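Local coordinates for protein serine proteinase inhibitor A (PDB 3E8L) that inhibits serine proteases, probably holding trypsin and chymotrypsin at the same time through two separate reactive sites on a beta-trefoil scaffold, at residues I32-I37 against E175-Q180; P94-T99 against D121-N126. The protein carries 2 engineered substitutions. All blocks are in the same frame, centred on the assembly; numbering follows the deposited sequence.

Contact 1. Residues I32-I37 against E175-Q180; sequences IQSAAI and EHFTVQ. Engineered in segment 175-180: Gln180 (natural residue Arg).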
ATOM      1  N   ILE A  32     -13.086   6.766 -11.212  1.00 27.09           N
ATOM      2  CA  ILE A  32     -13.955   5.701 -10.726  1.00 28.04           C
ATOM      3  C   ILE A  32     -15.360   6.297 -10.555  1.00 29.47           C
ATOM      4  O   ILE A  32     -15.590   7.124  -9.691  1.00 29.80           O
ATOM      5  CB  ILE A  32     -13.385   5.030  -9.433  1.00 27.57           C
ATOM      6  CG1 ILE A  32     -11.976   4.454  -9.678  1.00 27.42           C
ATOM      7  CG2 ILE A  32     -14.323   3.967  -8.915  1.00 26.38           C
ATOM      8  CD1 ILE A  32     -11.286   3.865  -8.434  1.00 27.03           C
ATOM      9  N   GLN A  33     -16.283   5.907 -11.421  1.00 31.58           N
ATOM     10  CA  GLN A  33     -17.621   6.485 -11.428  1.00 33.74           C
ATOM     11  C   GLN A  33     -18.604   5.541 -10.777  1.00 34.53           C
ATOM     12  O   GLN A  33     -18.529   4.342 -10.998  1.00 35.36           O
ATOM     13  CB  GLN A  33     -18.075   6.779 -12.860  1.00 33.88           C
ATOM     14  CG  GLN A  33     -18.019   8.271 -13.277  1.00 37.39           C
ATOM     15  CD  GLN A  33     -16.591   8.773 -13.571  1.00 42.21           C
ATOM     16  OE1 GLN A  33     -15.737   8.008 -14.020  1.00 45.43           O
ATOM     17  NE2 GLN A  33     -16.338  10.057 -13.323  1.00 42.62           N
ATOM     18  N   SER A  34     -19.519   6.072  -9.970  1.00 35.56           N
ATOM     19  CA  SER A  34     -20.645   5.278  -9.477  1.00 36.51           C
ATOM     20  C   SER A  34     -21.546   4.870 -10.631  1.00 37.38           C
ATOM     21  O   SER A  34     -21.903   5.697 -11.473  1.00 37.46           O
ATOM     22  CB  SER A  34     -21.457   6.045  -8.442  1.00 36.45           C
ATOM     23  OG  SER A  34     -22.706   5.406  -8.225  1.00 37.20           O
ATOM     24  N   ALA A  35     -21.897   3.593 -10.678  1.00 38.53           N
ATOM     25  CA  ALA A  35     -22.676   3.056 -11.780  1.00 39.86           C
ATOM     26  C   ALA A  35     -24.161   3.007 -11.463  1.00 40.69           C
ATOM     27  O   ALA A  35     -24.910   2.263 -12.085  1.00 41.08           O
ATOM     28  CB  ALA A  35     -22.167   1.678 -12.161  1.00 39.58           C
ATOM     29  N   ALA A  36     -24.578   3.799 -10.480  1.00 41.78           N
ATOM     30  CA  ALA A  36     -25.980   3.856 -10.084  1.00 42.82           C
ATOM     31  C   ALA A  36     -26.786   4.632 -11.116  1.00 43.63           C
ATOM     32  O   ALA A  36     -26.370   5.699 -11.567  1.00 43.88           O
ATOM     33  CB  ALA A  36     -26.116   4.495  -8.711  1.00 42.62           C
ATOM     34  N   ILE A  37     -27.902   4.342 -11.448  1.00 45.00           N
ATOM     35  CA  ILE A  37     -28.815   4.688 -12.531  1.00 45.00           C
ATOM     36  C   ILE A  37     -28.792   6.187 -12.816  1.00 45.00           C
ATOM     37  O   ILE A  37     -28.953   6.434 -14.184  1.00 45.00           O
ATOM     38  N   GLU A 175     -23.696   1.000   2.476  1.00 28.13           N
ATOM     39  CA  GLU A 175     -24.747   0.771   1.512  1.00 28.92           C
ATOM     40  C   GLU A 175     -24.098   0.258   0.247  1.00 28.58           C
ATOM     41  O   GLU A 175     -22.932   0.592  -0.050  1.00 28.66           O
ATOM     42  CB  GLU A 175     -25.510   2.071   1.240  1.00 29.56           C
ATOM     43  CG  GLU A 175     -27.029   1.918   1.209  1.00 33.75           C
ATOM     44  CD  GLU A 175     -27.692   2.323   2.525  1.00 38.67           C
ATOM     45  OE1 GLU A 175     -28.245   3.452   2.570  1.00 38.29           O
ATOM     46  OE2 GLU A 175     -27.660   1.521   3.506  1.00 40.68           O
ATOM     47  N   HIS A 176     -24.854  -0.559  -0.478  1.00 28.23           N
ATOM     48  CA  HIS A 176     -24.452  -1.141  -1.747  1.00 28.25           C
ATOM     49  C   HIS A 176     -23.942  -0.028  -2.670  1.00 27.74           C
ATOM     50  O   HIS A 176     -24.598   0.997  -2.846  1.00 27.33           O
ATOM     51  CB  HIS A 176     -25.671  -1.884  -2.316  1.00 29.04           C
ATOM     52  CG  HIS A 176     -25.495  -2.428  -3.701  1.00 31.46           C
ATOM     53  ND1 HIS A 176     -25.990  -1.789  -4.822  1.00 33.57           N
ATOM     54  CD2 HIS A 176     -24.922  -3.574  -4.144  1.00 33.44           C
ATOM     55  CE1 HIS A 176     -25.707  -2.504  -5.898  1.00 34.37           C
ATOM     56  NE2 HIS A 176     -25.062  -3.594  -5.514  1.00 35.10           N
ATOM     57  N   PHE A 177     -22.745  -0.217  -3.217  1.00 27.52           N
ATOM     58  CA  PHE A 177     -22.080   0.782  -4.051  1.00 27.41           C
ATOM     59  C   PHE A 177     -21.340   0.051  -5.166  1.00 27.56           C
ATOM     60  O   PHE A 177     -20.517  -0.827  -4.888  1.00 27.98           O
ATOM     61  CB  PHE A 177     -21.102   1.592  -3.189  1.00 27.06           C
ATOM     62  CG  PHE A 177     -20.445   2.751  -3.897  1.00 28.14           C
ATOM     63  CD1 PHE A 177     -21.145   3.959  -4.107  1.00 28.97           C
ATOM     64  CD2 PHE A 177     -19.113   2.667  -4.312  1.00 28.11           C
ATOM     65  CE1 PHE A 177     -20.536   5.056  -4.745  1.00 27.50           C
ATOM     66  CE2 PHE A 177     -18.491   3.755  -4.956  1.00 28.48           C
ATOM     67  CZ  PHE A 177     -19.206   4.953  -5.171  1.00 28.60           C
ATOM     68  N   THR A 178     -21.616   0.388  -6.409  1.00 20.00           N
ATOM     69  CA  THR A 178     -21.010  -0.254  -7.547  1.00 20.00           C
ATOM     70  C   THR A 178     -20.372   0.784  -8.456  1.00 20.00           C
ATOM     71  O   THR A 178     -20.767   1.900  -8.451  1.00 27.60           O
ATOM     72  CB  THR A 178     -21.980  -1.195  -8.285  1.00 20.00           C
ATOM     73  OG1 THR A 178     -22.944  -0.462  -8.981  1.00 20.00           O
ATOM     74  CG2 THR A 178     -22.700  -2.013  -7.396  1.00 20.00           C
ATOM     75  N   VAL A 179     -19.316   0.430  -9.164  1.00 26.72           N
ATOM     76  CA  VAL A 179     -18.576   1.404  -9.945  1.00 26.32           C
ATOM     77  C   VAL A 179     -18.264   0.957 -11.356  1.00 26.61           C
ATOM     78  O   VAL A 179     -18.358  -0.216 -11.695  1.00 26.78           O
ATOM     79  CB  VAL A 179     -17.251   1.787  -9.269  1.00 26.18           C
ATOM     80  CG1 VAL A 179     -17.496   2.332  -7.884  1.00 25.95           C
ATOM     81  CG2 VAL A 179     -16.319   0.599  -9.224  1.00 25.54           C
ATOM     82  N   GLN A 180     -17.889   1.929 -12.173  1.00 26.39           N
ATOM     83  CA  GLN A 180     -17.253   1.684 -13.451  1.00 26.44           C
ATOM     84  C   GLN A 180     -15.918   2.413 -13.461  1.00 26.26           C
ATOM     85  O   GLN A 180     -15.742   3.423 -12.792  1.00 25.60           O
ATOM     86  CB  GLN A 180     -18.114   2.186 -14.612  1.00 26.38           C
ATOM     87  CG  GLN A 180     -19.269   1.279 -14.990  1.00 27.73           C
ATOM     88  CD  GLN A 180     -19.865   1.623 -16.342  1.00 28.53           C
ATOM     89  OE1 GLN A 180     -19.749   0.859 -17.297  1.00 27.90           O
ATOM     90  NE2 GLN A 180     -20.518   2.771 -16.423  1.00 27.56           N
TER
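An antiparallel strand pairing joins Gln33 and Ser34, at the end of strand 30-34, to Val179 and Gln180 on strand 179-183, so that the beginning and end of this Kunitz-type beta-trefoil are stitched together. Gln33 and Gln180 form a hydrogen-bonded pair: Gln33 N gives a bond to Gln180 O at 2.9 Å, and Gln180 N returns one to Gln33 O. Ser34 and Val179 follow as a non-hydrogen-bonded pair, and Ala35 N then reaches Thr178 O at 3.0 Å, nearly straight at its hydrogen but 40° above the carbonyl plane, as the chain leaves the strand. On the buried side Ile32 CG2 packs against Val179 CB at 3.7 Å; with chi1 at -58°, that methyl stands anti to the backbone N and meets the valine branch. Beta-branched residues suit this place, being compact and at ease in extended chain. The buried Phe177 ring packs beside Leu43 and Glu57, and its CE1 lies 3.9 Å from Ser34 CB; a small serine leaves room for the ring. On the outer side the methyl of Ala35 is short enough to sit near both Thr178 OG1 and the aliphatic part of Gln180, an engineered residue, whose CG lies 4.1 Å from Ala35 CB.

Contact 2. Residues P94-T99 against D121-N126; sequences PLICDT and DYFYLN
Ile96 is packed closely among three aromatic side chains, whereas Asp98 meets the other loop through polar atoms in a partly exposed place. With chi1 at -157°, Ile96 directs CG1 and CD1 over to the rings: CD1 lies 3.8 Å from Tyr122 CD1 and comes to the edge of the Tyr124 ring at CE2, while CG1 meets Phe123 CE1. The longer branch of an isoleucine suits this place because its CG1 and CD1 together reach all three rings. Its carbonyl is used as well: Ile96 O accepts the N-H of Phe123 at 2.7 Å and lies in the plane of that ring, at its edge, 3.2 Å from Phe123 CD1. Both segments are loops of the beta-trefoil, one closing a type I turn from Pro94 to Cys97, the other entering a 3-10 turn at Phe123; the Cys97-Cys51 disulfide ties the first to a further loop, and another protein chain packs on Ile96 and Tyr124. On the more open side, Asp98 N bonds to Asp121 O at 3.0 Å, and Asp98 OD1 takes a weak bond from Asp121 N and a second weak one from Ala100 N. A chi1 of 61° sets CG between the backbone N and the carbonyl carbon, bringing the carboxylate over to the other loop, where OD2 lies 3.5 Å from Phe123 CA. Replacing Asp98 by an alanine would remove the carboxylate, and Asp121 N would probably lose its weak acceptor, leaving the two backbone bonds and the Ile96 packing to hold the loops. Asp121 itself turns OD1 to Tyr122 N, and its OD2 is held by Asn127.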
ATOM      1  N   PRO A  94       1.954  18.063  -2.182  1.00 22.35           N
ATOM      2  CA  PRO A  94       3.309  18.340  -1.689  1.00 21.59           C
ATOM      3  C   PRO A  94       4.072  17.022  -1.552  1.00 20.83           C
ATOM      4  O   PRO A  94       3.462  16.017  -1.171  1.00 20.33           O
ATOM      5  CB  PRO A  94       3.063  18.965  -0.318  1.00 21.64           C
ATOM      6  CG  PRO A  94       1.741  18.416   0.124  1.00 22.53           C
ATOM      7  CD  PRO A  94       0.933  18.252  -1.132  1.00 22.88           C
ATOM      8  N   LEU A  95       5.376  17.009  -1.857  1.00 19.98           N
ATOM      9  CA  LEU A  95       6.069  15.714  -2.061  1.00 19.33           C
ATOM     10  C   LEU A  95       6.229  14.849  -0.805  1.00 19.52           C
ATOM     11  O   LEU A  95       6.513  13.664  -0.909  1.00 19.63           O
ATOM     12  CB  LEU A  95       7.365  15.838  -2.871  1.00 18.37           C
ATOM     13  CG  LEU A  95       7.222  16.409  -4.291  1.00 18.73           C
ATOM     14  CD1 LEU A  95       8.542  16.339  -5.034  1.00 15.99           C
ATOM     15  CD2 LEU A  95       6.102  15.719  -5.095  1.00 17.80           C
ATOM     16  N   ILE A  96       6.010  15.425   0.375  1.00 19.64           N
ATOM     17  CA  ILE A  96       5.947  14.617   1.581  1.00 20.08           C
ATOM     18  C   ILE A  96       4.678  13.699   1.616  1.00 21.27           C
ATOM     19  O   ILE A  96       4.618  12.722   2.378  1.00 21.82           O
ATOM     20  CB  ILE A  96       6.127  15.496   2.849  1.00 19.71           C
ATOM     21  CG1 ILE A  96       6.630  14.656   4.043  1.00 18.81           C
ATOM     22  CG2 ILE A  96       4.849  16.304   3.138  1.00 19.93           C
ATOM     23  CD1 ILE A  96       6.626  15.362   5.411  1.00 13.74           C
ATOM     24  N   CYS A  97       3.716  13.948   0.754  1.00 21.88           N
ATOM     25  CA  CYS A  97       2.503  13.162   0.766  1.00 22.41           C
ATOM     26  C   CYS A  97       2.348  12.228  -0.435  1.00 23.02           C
ATOM     27  O   CYS A  97       2.637  12.616  -1.540  1.00 23.25           O
ATOM     28  CB  CYS A  97       1.296  14.111   0.847  1.00 22.59           C
ATOM     29  SG  CYS A  97       1.147  15.078   2.352  1.00 24.11           S
ATOM     30  N   ASP A  98       1.884  11.001  -0.208  1.00 23.57           N
ATOM     31  CA  ASP A  98       1.419  10.150  -1.281  1.00 24.87           C
ATOM     32  C   ASP A  98      -0.095  10.294  -1.391  1.00 24.87           C
ATOM     33  O   ASP A  98      -0.699  11.118  -0.719  1.00 24.89           O
ATOM     34  CB  ASP A  98       1.852   8.691  -1.103  1.00 25.59           C
ATOM     35  CG  ASP A  98       1.306   8.058   0.157  1.00 28.83           C
ATOM     36  OD1 ASP A  98       0.098   8.186   0.422  1.00 30.02           O
ATOM     37  OD2 ASP A  98       2.087   7.410   0.877  1.00 31.61           O
ATOM     38  N   THR A  99      -0.694   9.496  -2.256  1.00 25.30           N
ATOM     39  CA  THR A  99      -2.097   9.601  -2.599  1.00 25.74           C
ATOM     40  C   THR A  99      -2.745   8.197  -2.648  1.00 26.42           C
ATOM     41  O   THR A  99      -3.827   8.020  -3.225  1.00 26.96           O
ATOM     42  CB  THR A  99      -2.289  10.326  -3.978  1.00 25.36           C
ATOM     43  OG1 THR A  99      -1.667   9.551  -5.007  1.00 26.19           O
ATOM     44  CG2 THR A  99      -1.690  11.717  -3.977  1.00 24.10           C
ATOM     45  N   ASP A 121      -1.120   9.862   2.696  1.00 25.18           N
ATOM     46  CA  ASP A 121      -0.491   9.892   4.022  1.00 25.55           C
ATOM     47  C   ASP A 121       0.953  10.306   3.792  1.00 25.05           C
ATOM     48  O   ASP A 121       1.414  10.363   2.646  1.00 25.45           O
ATOM     49  CB  ASP A 121      -0.555   8.504   4.685  1.00 25.18           C
ATOM     50  CG  ASP A 121      -0.651   8.563   6.209  1.00 26.14           C
ATOM     51  OD1 ASP A 121      -0.387   9.612   6.825  1.00 24.56           O
ATOM     52  OD2 ASP A 121      -0.985   7.515   6.800  1.00 28.13           O
ATOM     53  N   TYR A 122       1.663  10.624   4.864  1.00 24.51           N
ATOM     54  CA  TYR A 122       3.084  10.905   4.765  1.00 23.55           C
ATOM     55  C   TYR A 122       3.754   9.748   4.028  1.00 23.61           C
ATOM     56  O   TYR A 122       3.592   8.588   4.420  1.00 23.93           O
ATOM     57  CB  TYR A 122       3.649  11.040   6.167  1.00 22.97           C
ATOM     58  CG  TYR A 122       3.155  12.258   6.909  1.00 23.19           C
ATOM     59  CD1 TYR A 122       3.468  13.548   6.454  1.00 23.29           C
ATOM     60  CD2 TYR A 122       2.399  12.138   8.074  1.00 22.72           C
ATOM     61  CE1 TYR A 122       3.043  14.672   7.124  1.00 22.48           C
ATOM     62  CE2 TYR A 122       1.961  13.276   8.769  1.00 22.43           C
ATOM     63  CZ  TYR A 122       2.286  14.536   8.275  1.00 23.15           C
ATOM     64  OH  TYR A 122       1.880  15.678   8.919  1.00 24.02           O
ATOM     65  N   PHE A 123       4.487  10.039   2.953  1.00 23.41           N
ATOM     66  CA  PHE A 123       5.012   8.965   2.091  1.00 23.34           C
ATOM     67  C   PHE A 123       5.780   7.903   2.873  1.00 24.08           C
ATOM     68  O   PHE A 123       5.739   6.726   2.510  1.00 24.09           O
ATOM     69  CB  PHE A 123       5.912   9.512   0.988  1.00 22.69           C
ATOM     70  CG  PHE A 123       7.273   9.936   1.477  1.00 21.37           C
ATOM     71  CD1 PHE A 123       7.445  11.159   2.125  1.00 18.98           C
ATOM     72  CD2 PHE A 123       8.377   9.105   1.304  1.00 19.13           C
ATOM     73  CE1 PHE A 123       8.702  11.546   2.583  1.00 20.48           C
ATOM     74  CE2 PHE A 123       9.639   9.486   1.763  1.00 17.58           C
ATOM     75  CZ  PHE A 123       9.802  10.699   2.404  1.00 17.90           C
ATOM     76  N   TYR A 124       6.477   8.331   3.933  1.00 24.53           N
ATOM     77  CA  TYR A 124       7.437   7.484   4.653  1.00 24.94           C
ATOM     78  C   TYR A 124       6.783   6.422   5.541  1.00 25.96           C
ATOM     79  O   TYR A 124       7.459   5.496   5.997  1.00 26.46           O
ATOM     80  CB  TYR A 124       8.410   8.337   5.479  1.00 24.30           C
ATOM     81  CG  TYR A 124       7.720   9.349   6.380  1.00 23.68           C
ATOM     82  CD1 TYR A 124       7.125   8.954   7.572  1.00 22.06           C
ATOM     83  CD2 TYR A 124       7.662  10.703   6.035  1.00 23.12           C
ATOM     84  CE1 TYR A 124       6.485   9.854   8.392  1.00 21.51           C
ATOM     85  CE2 TYR A 124       7.015  11.633   6.863  1.00 21.90           C
ATOM     86  CZ  TYR A 124       6.436  11.197   8.048  1.00 21.24           C
ATOM     87  OH  TYR A 124       5.790  12.074   8.889  1.00 16.86           O
ATOM     88  N   LEU A 125       5.483   6.562   5.801  1.00 27.03           N
ATOM     89  CA  LEU A 125       4.753   5.595   6.619  1.00 28.41           C
ATOM     90  C   LEU A 125       4.406   4.429   5.720  1.00 29.56           C
ATOM     91  O   LEU A 125       4.029   3.338   6.167  1.00 29.35           O
ATOM     92  CB  LEU A 125       3.477   6.206   7.182  1.00 28.01           C
ATOM     93  CG  LEU A 125       3.624   7.385   8.153  1.00 29.42           C
ATOM     94  CD1 LEU A 125       2.235   7.926   8.559  1.00 28.78           C
ATOM     95  CD2 LEU A 125       4.456   7.015   9.375  1.00 26.49           C
ATOM     96  N   ASN A 126       4.529   4.689   4.426  1.00 31.00           N
ATOM     97  CA  ASN A 126       4.256   3.696   3.414  1.00 32.36           C
ATOM     98  C   ASN A 126       2.901   2.999   3.584  1.00 31.87           C
ATOM     99  O   ASN A 126       2.786   1.795   3.357  1.00 32.57           O
ATOM    100  CB  ASN A 126       5.388   2.677   3.392  1.00 32.94           C
ATOM    101  CG  ASN A 126       5.476   1.971   2.076  1.00 37.19           C
ATOM    102  OD1 ASN A 126       5.613   2.625   1.028  1.00 41.33           O
ATOM    103  ND2 ASN A 126       5.369   0.626   2.099  1.00 39.26           N
TER

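In the fold
Contacts 1 and 2 lie on opposite sides of the centre of one beta-trefoil chain, their centres 28 Å apart and their nearest atoms about 10 Å apart, so they do not touch. Along the chain, residues 32-37 come first, then 94-99 and 121-126, and finally 175-180; contact 2 thus falls wholly within the span bracketed by contact 1. They share no sheet: contact 1 belongs to the pair of strands 30-34 and 179-183, whereas contact 2 joins the loops following strands 92-94 and 113-119. Contact 1 therefore ties early chain to late chain, while contact 2 joins two loops at a surface where another protein chain packs.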